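Local coordinates for protein polyphosphate kinase (Porphyromonas gingivalis, PDB 2O8R) that probably catalyses the reversible transfer of the terminal phosphate of ATP to a growing polyphosphate chain, with magnesium as cofactor, at residues 132-137 and 210-215; 140-145 and 187-192; 355-360 and 458-463; 373-378 and 464-469. The protein carries 3 engineered substitutions. All coordinates share one frame; numbering follows the deposited sequence.

Overall arrangement
Contacts 1 and 2 belong to the middle domain, contacts 3 and 4 to the first C-terminal, phospholipase D-like domain; contacts 1 and 3 have centres about 51 Å apart, on opposite sides of the chain's centre. In contacts 1 and 3 all touching residues are buried and aliphatic or aromatic, one joining two helices, the other a helix and a strand. Contacts 2 and 4 are partly buried and involve loops. Contact 2 nests within the loop closed by contact 1, and the salt bridge Arg-191 to Glu-210 links them. Contacts 3 and 4 share one sheet and meet where Val-357 packs on Phe-466; contact 4, unlike the others, adjoins residues predicted to bind magnesium and ATP.

Contact 1. Residues 132-137 and 210-215; sequences RRFFHE and EDIIKE
Phe-134 and Phe-135 of helix 125-139 face Ile-212 and Ile-213 of helix 209-214, and everything that passes between the two segments is apolar. The closest approach is that of Phe-135 CB to Ile-212 CG2, 4.1 Å, so the root of the aromatic side chain meets a branch methyl. Its ring goes further: with CG anti to the backbone N (chi1 175°), Phe-135 CE1 comes to 4.2 Å from Ile-213 CA and also touches Ile-213 CG1. Phe-134 takes the other end of Ile-212: Phe-134 CD2 lies 4.3 Å from Ile-212 CD1. Ile-212 thus uses both of its branches, one for each phenylalanine.

Within the segment 132-137, a polar bond runs along the helix. His-136 ND1 donates to Arg-132 O over 2.8 Å, with the oxygen in the imidazole plane and an N-H...O angle of 159°. The same oxygen takes the backbone N of His-136 from the opposite face of its carbonyl plane. The ND1 bond fixes the rotation of the imidazole, one face of which has Phe-135 CD2 above it near the rim.

Among aromatic neighbours, Phe-135 stacks with His-216, while Phe-134 packs on Phe-410 of the second subunit. The segment axes run nearly perpendicular, at 93° and 10.3 Å apart: a crossed helix pair in the hydrophobic core of the polyphosphate kinase middle domain.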
# COMPACT_ATOMS: atom_id res chain seq x y z
N ARG A 132 -10.09 -23.12 18.97
CA ARG A 132 -11.53 -23.02 19.18
C ARG A 132 -11.89 -21.60 19.55
O ARG A 132 -12.90 -21.08 19.09
CB ARG A 132 -11.98 -24.01 20.25
CG ARG A 132 -13.45 -23.98 20.55
CD ARG A 132 -13.93 -25.35 21.00
NE ARG A 132 -14.95 -25.24 22.04
CZ ARG A 132 -15.54 -26.28 22.64
NH1 ARG A 132 -15.22 -27.52 22.30
NH2 ARG A 132 -16.44 -26.07 23.59
N ARG A 133 -11.06 -20.96 20.36
CA ARG A 133 -11.33 -19.56 20.73
C ARG A 133 -11.15 -18.71 19.49
O ARG A 133 -12.05 -17.93 19.13
CB ARG A 133 -10.41 -19.08 21.85
CG ARG A 133 -11.01 -18.02 22.76
CD ARG A 133 -9.93 -17.15 23.41
NE ARG A 133 -9.54 -16.05 22.52
CZ ARG A 133 -8.49 -16.05 21.70
NH1 ARG A 133 -7.67 -17.09 21.64
NH2 ARG A 133 -8.25 -14.99 20.93
N PHE A 134 -10.01 -18.92 18.82
CA PHE A 134 -9.60 -18.17 17.63
C PHE A 134 -10.66 -18.25 16.56
O PHE A 134 -11.07 -17.23 16.00
CB PHE A 134 -8.30 -18.73 17.09
CG PHE A 134 -7.65 -17.90 16.00
CD1 PHE A 134 -6.94 -16.75 16.31
CD2 PHE A 134 -7.71 -18.30 14.67
CE1 PHE A 134 -6.33 -16.01 15.32
CE2 PHE A 134 -7.10 -17.56 13.67
CZ PHE A 134 -6.40 -16.42 14.00
N PHE A 135 -11.11 -19.47 16.27
CA PHE A 135 -12.16 -19.64 15.31
C PHE A 135 -13.36 -18.81 15.72
O PHE A 135 -13.87 -18.03 14.92
CB PHE A 135 -12.57 -21.09 15.10
CG PHE A 135 -13.73 -21.24 14.18
CD1 PHE A 135 -13.55 -21.16 12.81
CD2 PHE A 135 -15.02 -21.38 14.68
CE1 PHE A 135 -14.63 -21.26 11.93
CE2 PHE A 135 -16.10 -21.49 13.81
CZ PHE A 135 -15.91 -21.43 12.43
N HIS A 136 -13.79 -18.95 16.98
CA HIS A 136 -14.97 -18.22 17.43
C HIS A 136 -14.81 -16.71 17.41
O HIS A 136 -15.63 -16.02 16.81
CB HIS A 136 -15.47 -18.72 18.80
CG HIS A 136 -16.26 -20.00 18.71
ND1 HIS A 136 -15.67 -21.24 18.75
CD2 HIS A 136 -17.59 -20.22 18.55
CE1 HIS A 136 -16.60 -22.18 18.63
NE2 HIS A 136 -17.77 -21.58 18.50
N GLU A 137 -13.74 -16.19 18.00
CA GLU A 137 -13.62 -14.74 18.11
C GLU A 137 -13.06 -14.06 16.87
O GLU A 137 -13.38 -12.91 16.60
CB GLU A 137 -12.76 -14.35 19.32
CG GLU A 137 -13.29 -14.77 20.67
CD GLU A 137 -12.32 -14.41 21.79
OE1 GLU A 137 -11.17 -13.99 21.49
OE2 GLU A 137 -12.70 -14.53 22.98
N GLU A 210 -7.47 -22.51 6.53
CA GLU A 210 -8.58 -23.35 6.05
C GLU A 210 -8.71 -24.64 6.84
O GLU A 210 -9.80 -25.20 6.93
CB GLU A 210 -8.50 -23.64 4.55
CG GLU A 210 -7.36 -24.55 4.10
CD GLU A 210 -6.08 -23.79 3.73
OE1 GLU A 210 -5.83 -22.71 4.32
OE2 GLU A 210 -5.33 -24.28 2.86
N ASP A 211 -7.61 -25.11 7.42
CA ASP A 211 -7.65 -26.26 8.30
C ASP A 211 -8.46 -25.96 9.57
O ASP A 211 -9.35 -26.72 9.94
CB ASP A 211 -6.23 -26.73 8.64
CG ASP A 211 -5.62 -27.62 7.55
OD1 ASP A 211 -6.35 -28.05 6.64
OD2 ASP A 211 -4.41 -27.89 7.62
N ILE A 212 -8.19 -24.82 10.19
CA ILE A 212 -8.95 -24.40 11.35
C ILE A 212 -10.44 -24.36 11.04
O ILE A 212 -11.24 -24.89 11.81
CB ILE A 212 -8.50 -23.03 11.89
CG1 ILE A 212 -6.98 -23.06 12.16
CG2 ILE A 212 -9.33 -22.67 13.16
CD1 ILE A 212 -6.36 -21.67 12.28
N ILE A 213 -10.79 -23.73 9.93
CA ILE A 213 -12.19 -23.67 9.51
C ILE A 213 -12.80 -25.08 9.40
O ILE A 213 -13.85 -25.36 9.97
CB ILE A 213 -12.37 -22.86 8.22
CG1 ILE A 213 -12.03 -21.38 8.49
CG2 ILE A 213 -13.80 -23.00 7.70
CD1 ILE A 213 -12.28 -20.44 7.31
N LYS A 214 -12.11 -25.98 8.70
CA LYS A 214 -12.53 -27.37 8.57
C LYS A 214 -12.86 -28.03 9.91
O LYS A 214 -13.81 -28.80 10.02
CB LYS A 214 -11.45 -28.17 7.84
CG LYS A 214 -11.30 -27.85 6.34
CD LYS A 214 -10.33 -28.83 5.70
CE LYS A 214 -10.54 -28.98 4.23
NZ LYS A 214 -9.63 -30.02 3.71
N GLU A 215 -12.08 -27.72 10.93
CA GLU A 215 -12.20 -28.34 12.24
C GLU A 215 -13.38 -27.78 13.05
O GLU A 215 -13.72 -28.28 14.12
CB GLU A 215 -10.87 -28.14 12.99
CG GLU A 215 -10.65 -29.02 14.23
CD GLU A 215 -10.84 -30.50 13.96
OE1 GLU A 215 -10.53 -30.97 12.84
OE2 GLU A 215 -11.29 -31.21 14.89

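Contact 2. Residues 140-145 and 187-192; sequences FPLLYP and DGLPRF
Leu-142, at the end of a 3-10 turn, sends its CD1 methyl against Gly-188 and Leu-189, joining two loops of the polyphosphate kinase middle domain: the one that follows helix 125-139 and the one that leads into strand 192-195. In Leu-142, CG stands anti to the carbonyl carbon (chi1 -61°) and CD1 continues the chain outward, making that methyl the point of touch. Along the second loop, Gly-188 comes first and offers its backbone, Gly-188 CA lying 4.2 Å from Leu-142 CD1. Leu-189 supplies the side-chain half of the contact: its branch carbon CG is 4.0 Å from Leu-142 CD1, and the two leucine side chains meet at a slant. Leu-189 also packs on Phe-134 and Ile-139, so it joins the loop to helix 125-139, while the next residue, Pro-190, packs on Phe-410 of the second subunit. Arg-191 is buried and held by charge, its NH2 bridging to Glu-210 OE2 and its NH1 pairing with Asp-305. Phe-192 begins the strand, and one face of its ring carries Arg-191 CG 4.0 Å above the plane, over the ring centre.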
# COMPACT_ATOMS: atom_id res chain seq x y z
N PHE A 140 -14.69 -16.80 12.59
CA PHE A 140 -16.13 -16.87 12.37
C PHE A 140 -16.75 -15.54 11.94
O PHE A 140 -17.49 -15.51 10.96
CB PHE A 140 -16.85 -17.47 13.58
CG PHE A 140 -18.32 -17.67 13.36
CD1 PHE A 140 -18.78 -18.84 12.78
CD2 PHE A 140 -19.23 -16.69 13.74
CE1 PHE A 140 -20.14 -19.04 12.58
CE2 PHE A 140 -20.58 -16.88 13.54
CZ PHE A 140 -21.04 -18.07 12.95
N PRO A 141 -16.47 -14.44 12.65
CA PRO A 141 -17.05 -13.15 12.21
C PRO A 141 -16.70 -12.74 10.78
O PRO A 141 -17.33 -11.83 10.24
CB PRO A 141 -16.45 -12.13 13.19
CG PRO A 141 -15.98 -12.93 14.37
CD PRO A 141 -15.65 -14.30 13.88
N LEU A 142 -15.72 -13.40 10.16
CA LEU A 142 -15.29 -13.06 8.81
C LEU A 142 -15.79 -14.07 7.77
O LEU A 142 -15.42 -14.04 6.60
CB LEU A 142 -13.76 -12.94 8.77
CG LEU A 142 -13.04 -11.89 9.64
CD1 LEU A 142 -11.55 -11.86 9.33
CD2 LEU A 142 -13.63 -10.51 9.44
N LEU A 143 -16.66 -14.97 8.20
CA LEU A 143 -17.22 -15.98 7.32
C LEU A 143 -18.52 -15.52 6.66
O LEU A 143 -19.21 -14.63 7.14
CB LEU A 143 -17.48 -17.25 8.12
CG LEU A 143 -16.43 -18.37 8.11
CD1 LEU A 143 -15.04 -17.85 7.86
CD2 LEU A 143 -16.48 -19.17 9.40
N TYR A 144 -18.84 -16.13 5.53
CA TYR A 144 -20.13 -15.97 4.91
C TYR A 144 -20.60 -17.34 4.45
O TYR A 144 -20.31 -17.75 3.33
CB TYR A 144 -20.04 -15.05 3.71
CG TYR A 144 -19.64 -13.65 4.05
CD1 TYR A 144 -20.59 -12.68 4.27
CD2 TYR A 144 -18.30 -13.29 4.13
CE1 TYR A 144 -20.22 -11.37 4.57
CE2 TYR A 144 -17.92 -11.99 4.43
CZ TYR A 144 -18.88 -11.04 4.65
OH TYR A 144 -18.49 -9.76 4.96
N PRO A 145 -21.31 -18.08 5.33
CA PRO A 145 -21.74 -19.44 4.99
C PRO A 145 -22.77 -19.39 3.90
O PRO A 145 -23.83 -18.79 4.07
CB PRO A 145 -22.35 -19.96 6.28
CG PRO A 145 -21.88 -19.02 7.35
CD PRO A 145 -21.74 -17.69 6.69
N ASP A 187 -8.12 -12.21 3.38
CA ASP A 187 -8.14 -10.77 3.22
C ASP A 187 -8.14 -10.06 4.57
O ASP A 187 -8.01 -8.84 4.64
CB ASP A 187 -9.38 -10.36 2.42
CG ASP A 187 -10.68 -10.94 3.00
OD1 ASP A 187 -10.66 -11.53 4.10
OD2 ASP A 187 -11.73 -10.79 2.35
N GLY A 188 -8.32 -10.83 5.64
CA GLY A 188 -8.39 -10.27 6.99
C GLY A 188 -7.57 -11.03 8.02
O GLY A 188 -7.34 -10.55 9.12
N LEU A 189 -7.12 -12.23 7.65
CA LEU A 189 -6.31 -13.06 8.55
C LEU A 189 -5.12 -13.64 7.79
O LEU A 189 -5.12 -13.66 6.56
CB LEU A 189 -7.17 -14.19 9.10
CG LEU A 189 -8.19 -13.88 10.19
CD1 LEU A 189 -8.68 -15.19 10.77
CD2 LEU A 189 -7.57 -13.03 11.27
N PRO A 190 -4.09 -14.10 8.50
CA PRO A 190 -2.99 -14.71 7.77
C PRO A 190 -3.34 -16.13 7.32
O PRO A 190 -4.18 -16.80 7.94
CB PRO A 190 -1.88 -14.75 8.81
CG PRO A 190 -2.57 -14.87 10.09
CD PRO A 190 -3.85 -14.10 9.96
N ARG A 191 -2.69 -16.57 6.24
CA ARG A 191 -2.86 -17.92 5.73
C ARG A 191 -2.37 -18.90 6.78
O ARG A 191 -2.98 -19.95 6.99
CB ARG A 191 -2.06 -18.11 4.44
CG ARG A 191 -2.25 -19.46 3.76
CD ARG A 191 -3.69 -19.70 3.34
NE ARG A 191 -3.90 -21.08 2.88
CZ ARG A 191 -3.67 -21.51 1.64
NH1 ARG A 191 -3.22 -20.69 0.70
NH2 ARG A 191 -3.89 -22.77 1.34
N PHE A 192 -1.27 -18.52 7.43
CA PHE A 192 -0.66 -19.34 8.47
C PHE A 192 -0.84 -18.73 9.84
O PHE A 192 -0.52 -17.56 10.05
CB PHE A 192 0.81 -19.59 8.14
CG PHE A 192 1.01 -20.19 6.79
CD1 PHE A 192 0.68 -21.52 6.56
CD2 PHE A 192 1.49 -19.43 5.74
CE1 PHE A 192 0.84 -22.09 5.31
CE2 PHE A 192 1.66 -19.99 4.49
CZ PHE A 192 1.33 -21.32 4.27

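Contact 3. Residues 355-360 and 458-463; sequences DYVVRL and IALLST. With SO4 (sulfate ion), chain I.
In the phospholipase D-like alpha/beta domain, the guanidinium of Arg-359 on helix 355-365 has a sulfate oxygen, O4, at its edge and near its plane, while one face has Tyr-356 CD2 4.0 Å above it, toward the rim. The sulfate probably comes from the crystallisation liquor. Arg-359 NE is modelled 2.5 Å from sulfate O4, a hydrogen bond so short that its exact length is doubtful. Bends at chi2 and chi3 turn the arginine chain back toward the anion. Arg-359 NH1 has a second partner in Glu-331, which also forms a hydrogen bond with Tyr-356 OH, so one carboxylate oxygen, Glu-331 OE2, holds both side chains.

The inner side of the same helix packs on strand 457-462. Their segment axes lie 11.3 Å apart and run roughly antiparallel, at 153°. Between them the contact is purely aliphatic. Leu-360, with CG anti to the backbone N (chi1 -165°), points at the sheet and meets both Ile-458 and Leu-460 tip to tip, two residues that lie on the same side of the strand. Met-337 and Met-480 also pack around Leu-360. One turn back, Val-357 CG1 touches Leu-460 CD2 at 4.3 Å. Leu-360 CD2 is the shared methyl, 4.1 Å from Ile-458 CG2 and 3.8 Å from Leu-460 CD1.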
# COMPACT_ATOMS: atom_id res chain seq x y z
N ASP A 355 21.77 2.89 -4.68
CA ASP A 355 21.74 4.28 -4.24
C ASP A 355 22.32 5.33 -5.19
O ASP A 355 22.01 6.51 -5.07
CB ASP A 355 22.42 4.39 -2.89
CG ASP A 355 21.70 3.61 -1.83
OD1 ASP A 355 20.52 3.26 -2.05
OD2 ASP A 355 22.30 3.36 -0.77
N TYR A 356 23.12 4.91 -6.15
CA TYR A 356 23.79 5.87 -7.00
C TYR A 356 22.86 6.65 -7.91
O TYR A 356 23.09 7.82 -8.15
CB TYR A 356 24.93 5.23 -7.79
CG TYR A 356 26.14 4.90 -6.93
CD1 TYR A 356 26.56 3.59 -6.78
CD2 TYR A 356 26.84 5.91 -6.26
CE1 TYR A 356 27.67 3.28 -5.99
CE2 TYR A 356 27.94 5.61 -5.45
CZ TYR A 356 28.35 4.29 -5.33
OH TYR A 356 29.44 3.97 -4.55
N VAL A 357 21.81 6.00 -8.39
CA VAL A 357 20.86 6.68 -9.27
C VAL A 357 20.19 7.87 -8.55
O VAL A 357 20.21 9.00 -9.06
CB VAL A 357 19.81 5.69 -9.84
CG1 VAL A 357 18.70 6.43 -10.60
CG2 VAL A 357 20.49 4.66 -10.74
N VAL A 358 19.64 7.62 -7.37
CA VAL A 358 18.92 8.67 -6.64
C VAL A 358 19.85 9.74 -6.04
O VAL A 358 19.55 10.93 -6.10
CB VAL A 358 17.98 8.07 -5.58
CG1 VAL A 358 18.75 7.25 -4.57
CG2 VAL A 358 17.17 9.16 -4.88
N ARG A 359 20.99 9.32 -5.48
CA ARG A 359 22.07 10.21 -5.06
C ARG A 359 22.48 11.19 -6.16
O ARG A 359 22.61 12.40 -5.93
CB ARG A 359 23.30 9.37 -4.72
CG ARG A 359 23.88 9.64 -3.39
CD ARG A 359 23.80 8.39 -2.57
NE ARG A 359 25.05 7.62 -2.47
CZ ARG A 359 26.29 8.09 -2.56
NH1 ARG A 359 27.31 7.27 -2.42
NH2 ARG A 359 26.54 9.38 -2.76
N LEU A 360 22.69 10.64 -7.36
CA LEU A 360 23.01 11.43 -8.53
C LEU A 360 21.88 12.40 -8.83
O LEU A 360 22.10 13.60 -8.99
CB LEU A 360 23.27 10.53 -9.74
CG LEU A 360 23.95 11.31 -10.85
CD1 LEU A 360 25.36 11.66 -10.41
CD2 LEU A 360 23.99 10.50 -12.12
N ILE A 458 25.07 13.70 -18.41
CA ILE A 458 25.22 12.33 -17.95
C ILE A 458 24.06 11.48 -18.46
O ILE A 458 22.89 11.83 -18.31
CB ILE A 458 25.24 12.25 -16.41
CG1 ILE A 458 26.41 13.04 -15.82
CG2 ILE A 458 25.37 10.82 -15.97
CD1 ILE A 458 26.35 13.21 -14.31
N ALA A 459 24.40 10.35 -19.07
CA ALA A 459 23.39 9.38 -19.45
C ALA A 459 23.51 8.17 -18.55
O ALA A 459 24.62 7.68 -18.30
CB ALA A 459 23.55 8.98 -20.92
N LEU A 460 22.37 7.71 -18.04
CA LEU A 460 22.30 6.46 -17.29
C LEU A 460 21.50 5.47 -18.12
O LEU A 460 20.38 5.79 -18.51
CB LEU A 460 21.58 6.70 -15.97
CG LEU A 460 22.33 7.12 -14.71
CD1 LEU A 460 23.41 8.12 -15.00
CD2 LEU A 460 21.35 7.68 -13.70
N LEU A 461 22.08 4.31 -18.41
CA LEU A 461 21.43 3.24 -19.21
C LEU A 461 21.50 1.91 -18.51
O LEU A 461 22.50 1.60 -17.87
CB LEU A 461 22.06 3.08 -20.58
CG LEU A 461 21.85 4.30 -21.47
CD1 LEU A 461 23.07 5.24 -21.39
CD2 LEU A 461 21.62 3.81 -22.88
N SER A 462 20.46 1.10 -18.66
CA SER A 462 20.27 -0.02 -17.75
C SER A 462 19.52 -1.20 -18.32
O SER A 462 18.67 -1.04 -19.21
CB SER A 462 19.53 0.46 -16.52
OG SER A 462 19.49 -0.57 -15.56
N THR A 463 19.80 -2.38 -17.78
CA THR A 463 19.12 -3.61 -18.18
C THR A 463 17.78 -3.80 -17.47
O THR A 463 16.96 -4.60 -17.90
CB THR A 463 19.99 -4.84 -17.93
OG1 THR A 463 20.24 -4.97 -16.53
CG2 THR A 463 21.30 -4.69 -18.66
S SO4 I . 24.95 4.96 0.33
O1 SO4 I . 26.07 5.52 1.09
O2 SO4 I . 25.18 3.54 0.07
O3 SO4 I . 23.72 5.11 1.09
O4 SO4 I . 24.85 5.67 -0.94

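Contact 4. Residues 373-378 and 464-469; sequences IRLTQY and GNFNET
Two pairs make this contact between the end of strand 370-377 and the loop after strand 457-462. Leu-375 CD1 lies 4.2 Å from Phe-466 CD2, the leucine and the phenylalanine running alongside each other in opposite senses. Further on, the amide nitrogen of Asn-465, ND2, is 3.3 Å from Tyr-378 CB and 3.7 Å from Tyr-378 N. The tyrosine ring itself leads off: its CG is anti to the backbone N (chi1 171°), which carries the ring toward Glu-405 and Leu-406 and leaves the base of the side chain beside the amide.

Around these pairs, Phe-466 is packed by Ile-386 and Val-357. The other end of the Asn-465 amide, OD1, is hydrogen-bonded to Lys-441 NZ, which sets how the amide is turned. Thr-376 OG1 binds Ala-440 O and Thr-442 N, tying the strand to the backbone on both sides of that lysine.

A sulfate, probably from the crystallisation liquor, lies about 4 Å from the Asn-465 side chain, and the side chain of His-597, predicted to bind ATP, about 6 Å from that of Asn-465. Lys-441 follows the predicted phosphohistidine His-439 by two residues, an H-x-K arrangement characteristic of the phospholipase D-like active site; the contact lies beside this site and probably forms part of its wall.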
# COMPACT_ATOMS: atom_id res chain seq x y z
N ILE A 373 16.38 17.18 -16.45
CA ILE A 373 16.45 15.76 -16.13
C ILE A 373 15.31 15.06 -16.84
O ILE A 373 14.16 15.52 -16.81
CB ILE A 373 16.30 15.52 -14.64
CG1 ILE A 373 17.31 16.36 -13.86
CG2 ILE A 373 16.46 14.06 -14.32
CD1 ILE A 373 17.10 16.33 -12.35
N ARG A 374 15.62 13.95 -17.49
CA ARG A 374 14.64 13.19 -18.26
C ARG A 374 14.86 11.72 -18.01
O ARG A 374 16.00 11.25 -18.09
CB ARG A 374 14.78 13.49 -19.74
CG ARG A 374 14.78 14.97 -20.05
CD ARG A 374 15.31 15.28 -21.43
NE ARG A 374 14.39 14.91 -22.51
CZ ARG A 374 13.23 15.50 -22.74
NH1 ARG A 374 12.79 16.48 -21.96
NH2 ARG A 374 12.49 15.09 -23.77
N LEU A 375 13.80 11.00 -17.67
CA LEU A 375 13.92 9.55 -17.48
C LEU A 375 12.69 8.71 -17.87
O LEU A 375 11.56 9.21 -18.03
CB LEU A 375 14.38 9.22 -16.06
CG LEU A 375 13.34 8.81 -15.01
CD1 LEU A 375 14.04 8.15 -13.82
CD2 LEU A 375 12.56 10.01 -14.57
N THR A 376 12.93 7.42 -18.03
CA THR A 376 11.85 6.51 -18.31
C THR A 376 11.46 5.84 -16.99
O THR A 376 12.26 5.78 -16.07
CB THR A 376 12.26 5.50 -19.39
OG1 THR A 376 13.51 4.89 -19.03
CG2 THR A 376 12.44 6.20 -20.72
N GLN A 377 10.21 5.36 -16.91
CA GLN A 377 9.67 4.68 -15.73
C GLN A 377 8.58 3.70 -16.17
O GLN A 377 7.74 4.06 -17.00
CB GLN A 377 9.05 5.71 -14.77
CG GLN A 377 9.93 6.14 -13.61
CD GLN A 377 9.56 5.46 -12.29
OE1 GLN A 377 10.01 5.88 -11.22
NE2 GLN A 377 8.75 4.41 -12.37
N TYR A 378 8.60 2.47 -15.65
CA TYR A 378 7.56 1.49 -16.00
C TYR A 378 6.16 2.01 -15.71
O TYR A 378 5.33 2.12 -16.61
CB TYR A 378 7.78 0.15 -15.31
CG TYR A 378 6.62 -0.82 -15.49
CD1 TYR A 378 6.32 -1.36 -16.74
CD2 TYR A 378 5.83 -1.20 -14.41
CE1 TYR A 378 5.26 -2.24 -16.91
CE2 TYR A 378 4.77 -2.09 -14.57
CZ TYR A 378 4.49 -2.60 -15.82
OH TYR A 378 3.43 -3.48 -15.98
N GLY A 464 17.58 -3.08 -16.37
CA GLY A 464 16.28 -3.04 -15.70
C GLY A 464 15.94 -1.68 -15.12
O GLY A 464 16.62 -0.70 -15.38
N ASN A 465 14.89 -1.64 -14.30
CA ASN A 465 14.40 -0.40 -13.69
C ASN A 465 15.30 0.10 -12.56
O ASN A 465 15.98 -0.70 -11.92
CB ASN A 465 12.96 -0.59 -13.20
CG ASN A 465 12.00 -0.98 -14.33
OD1 ASN A 465 12.23 -1.96 -15.05
ND2 ASN A 465 10.92 -0.23 -14.48
N PHE A 466 15.31 1.41 -12.33
CA PHE A 466 16.18 2.02 -11.31
C PHE A 466 15.56 1.85 -9.93
O PHE A 466 16.25 1.72 -8.91
CB PHE A 466 16.38 3.52 -11.56
CG PHE A 466 16.98 3.86 -12.90
CD1 PHE A 466 18.27 3.46 -13.23
CD2 PHE A 466 16.25 4.62 -13.82
CE1 PHE A 466 18.82 3.79 -14.46
CE2 PHE A 466 16.80 4.96 -15.06
CZ PHE A 466 18.08 4.54 -15.38
N ASN A 467 14.23 1.87 -9.92
CA ASN A 467 13.44 1.74 -8.72
C ASN A 467 13.32 0.28 -8.28
O ASN A 467 12.61 -0.50 -8.91
CB ASN A 467 12.06 2.32 -8.99
CG ASN A 467 11.32 2.69 -7.72
OD1 ASN A 467 11.94 3.08 -6.72
ND2 ASN A 467 9.99 2.59 -7.75
N GLU A 468 14.02 -0.08 -7.20
CA GLU A 468 13.89 -1.42 -6.60
C GLU A 468 12.58 -1.55 -5.80
O GLU A 468 12.46 -0.95 -4.72
CB GLU A 468 15.09 -1.72 -5.71
CG GLU A 468 14.93 -2.97 -4.86
CD GLU A 468 16.14 -3.26 -4.00
OE1 GLU A 468 16.77 -2.30 -3.50
OE2 GLU A 468 16.47 -4.45 -3.82
N THR A 469 11.62 -2.31 -6.32
CA THR A 469 10.29 -2.40 -5.71
C THR A 469 9.69 -3.80 -5.74
O THR A 469 8.49 -3.96 -5.96
CB THR A 469 9.29 -1.48 -6.40
OG1 THR A 469 9.60 -1.41 -7.79
CG2 THR A 469 9.31 -0.09 -5.77